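Local coordinates for GDSL-like protein (Collinsella aerofaciens ATCC 25986, PDB 7BXD) that probably hydrolyses acyl esters as a member of the GDSL-like lipase/acylhydrolase branch of the SGNH hydrolases, at residues D36-G41 and G218-P223. Sequence-based numbering, arbitrary orientation.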
loop_
_atom_site.group_PDB
_atom_site.type_symbol
_atom_site.label_atom_id
_atom_site.label_comp_id
_atom_site.label_asym_id
_atom_site.label_seq_id
_atom_site.Cartn_x
_atom_site.Cartn_y
_atom_site.Cartn_z
ATOM N N ASP A 36 -3.950 -3.060 -1.591
ATOM C CA ASP A 36 -4.419 -4.375 -1.122
ATOM C C ASP A 36 -5.692 -4.177 -0.284
ATOM O O ASP A 36 -6.482 -3.258 -0.572
ATOM C CB ASP A 36 -3.258 -5.131 -0.455
ATOM C CG ASP A 36 -2.691 -4.418 0.774
ATOM O OD1 ASP A 36 -3.418 -3.600 1.401
ATOM O OD2 ASP A 36 -1.510 -4.667 1.096
ATOM N N SER A 37 -5.909 -5.028 0.715
ATOM C CA SER A 37 -7.072 -4.870 1.593
ATOM C C SER A 37 -7.128 -3.489 2.230
ATOM O O SER A 37 -8.225 -2.997 2.557
ATOM C CB SER A 37 -7.049 -5.882 2.740
ATOM O OG SER A 37 -6.763 -7.194 2.304
ATOM N N THR A 38 -5.958 -2.899 2.518
ATOM C CA THR A 38 -5.882 -1.609 3.200
ATOM C C THR A 38 -6.138 -0.435 2.278
ATOM O O THR A 38 -6.153 0.710 2.743
ATOM C CB THR A 38 -4.540 -1.465 3.953
ATOM O OG1 THR A 38 -3.411 -1.520 3.058
ATOM C CG2 THR A 38 -4.405 -2.540 5.032
ATOM N N THR A 39 -6.350 -0.698 0.981
ATOM C CA THR A 39 -6.962 0.261 0.070
ATOM C C THR A 39 -8.399 -0.125 -0.261
ATOM O O THR A 39 -9.279 0.748 -0.284
ATOM C CB THR A 39 -6.122 0.406 -1.224
ATOM O OG1 THR A 39 -4.855 0.989 -0.887
ATOM C CG2 THR A 39 -6.794 1.316 -2.218
ATOM N N TRP A 40 -8.689 -1.415 -0.506
ATOM C CA TRP A 40 -10.066 -1.825 -0.792
ATOM C C TRP A 40 -11.021 -1.327 0.287
ATOM O O TRP A 40 -12.152 -0.908 -0.016
ATOM C CB TRP A 40 -10.151 -3.347 -0.886
ATOM C CG TRP A 40 -11.526 -3.810 -1.321
ATOM C CD1 TRP A 40 -12.005 -3.841 -2.600
ATOM C CD2 TRP A 40 -12.598 -4.285 -0.475
ATOM N NE1 TRP A 40 -13.305 -4.299 -2.606
ATOM C CE2 TRP A 40 -13.694 -4.578 -1.316
ATOM C CE3 TRP A 40 -12.718 -4.500 0.899
ATOM C CZ2 TRP A 40 -14.912 -5.052 -0.817
ATOM C CZ3 TRP A 40 -13.915 -4.995 1.403
ATOM C CH2 TRP A 40 -15.007 -5.245 0.542
ATOM N N GLY A 41 -10.585 -1.382 1.555
ATOM C CA GLY A 41 -11.407 -0.968 2.683
ATOM C C GLY A 41 -11.883 -2.084 3.587
ATOM O O GLY A 41 -12.961 -1.971 4.165
ATOM N N GLY A 218 -6.055 -5.571 14.406
ATOM C CA GLY A 218 -4.623 -5.326 14.428
ATOM C C GLY A 218 -3.961 -5.259 13.067
ATOM O O GLY A 218 -2.717 -5.259 13.001
ATOM N N LEU A 219 -4.753 -5.187 11.990
ATOM C CA LEU A 219 -4.211 -5.251 10.633
ATOM C C LEU A 219 -5.001 -4.332 9.714
ATOM O O LEU A 219 -4.430 -3.471 9.025
ATOM C CB LEU A 219 -4.237 -6.697 10.142
ATOM C CG LEU A 219 -3.931 -6.951 8.661
ATOM C CD1 LEU A 219 -2.525 -6.433 8.319
ATOM C CD2 LEU A 219 -4.046 -8.444 8.359
ATOM N N HIS A 220 -6.320 -4.493 9.712
ATOM C CA HIS A 220 -7.222 -3.654 8.944
ATOM C C HIS A 220 -7.696 -2.461 9.776
ATOM O O HIS A 220 -7.229 -2.241 10.895
ATOM C CB HIS A 220 -8.358 -4.539 8.421
ATOM C CG HIS A 220 -7.843 -5.677 7.598
ATOM N ND1 HIS A 220 -7.764 -6.972 8.074
ATOM C CD2 HIS A 220 -7.267 -5.694 6.371
ATOM C CE1 HIS A 220 -7.216 -7.745 7.152
ATOM N NE2 HIS A 220 -6.910 -6.998 6.107
ATOM N N TYR A 221 -8.622 -1.683 9.231
ATOM C CA TYR A 221 -9.053 -0.432 9.830
ATOM C C TYR A 221 -10.570 -0.389 9.914
ATOM O O TYR A 221 -11.279 -0.844 9.003
ATOM C CB TYR A 221 -8.508 0.813 9.049
ATOM C CG TYR A 221 -7.000 0.841 9.047
ATOM C CD1 TYR A 221 -6.271 0.015 8.176
ATOM C CD2 TYR A 221 -6.294 1.585 9.985
ATOM C CE1 TYR A 221 -4.879 -0.065 8.250
ATOM C CE2 TYR A 221 -4.899 1.531 10.050
ATOM C CZ TYR A 221 -4.204 0.676 9.192
ATOM O OH TYR A 221 -2.829 0.571 9.319
ATOM N N SER A 222 -11.064 0.190 11.008
ATOM C CA SER A 222 -12.484 0.516 11.105
ATOM C C SER A 222 -12.793 1.726 10.223
ATOM O O SER A 222 -11.889 2.400 9.733
ATOM C CB SER A 222 -12.800 0.868 12.552
ATOM O OG SER A 222 -12.053 2.045 12.885
ATOM N N PRO A 223 -14.077 2.063 10.044
ATOM C CA PRO A 223 -14.384 3.314 9.329
ATOM C C PRO A 223 -13.645 4.515 9.931
ATOM O O PRO A 223 -13.082 5.338 9.196
ATOM C CB PRO A 223 -15.921 3.394 9.440
ATOM C CG PRO A 223 -16.343 1.936 9.453
ATOM C CD PRO A 223 -15.290 1.249 10.306
#
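S37 and H220 form a buried contact in an SGNH-hydrolase fold, where the GDS sequence at the C-terminal end of strand 30-35 faces the DGLH loop before helix 223-240. Their positions match the nucleophilic serine and the histidine of the family's Ser-His-Asp triad, with D217, whose OD2 is hydrogen-bonded to H220 ND1, the probable acid. The serine-histidine contact is close but not a hydrogen bond: S37 CB lies 3.5 Å from H220 NE2 at the edge of the imidazole, near its plane, whereas S37 OG stands 3.8 Å from NE2. With OG anti to the carbonyl carbon (chi1 -47°), the hydroxyl sits beside its own backbone nitrogen, and it has a weak hydrogen bond with G74 N.

T38 adds a further van der Waals contact. Its CG2 methyl approaches the edge of the Y221 ring, 4.1 Å from CE1, and lies equally far from L219 O. L219 CG rests 3.7 Å above one face of the H220 ring, offset toward the rim, so the imidazole has aliphatic packing from within its own loop.

No hydrogen bond crosses between the segments; within 36-41, D36 N-caps the short helix 37-40: its OD1 accepts T38 N on the anti side, 19° out of the carboxylate plane, with an N-H...O angle of 158°, and T38 OG1 reaches the syn lone pair of the same OD1 at 2.7 Å.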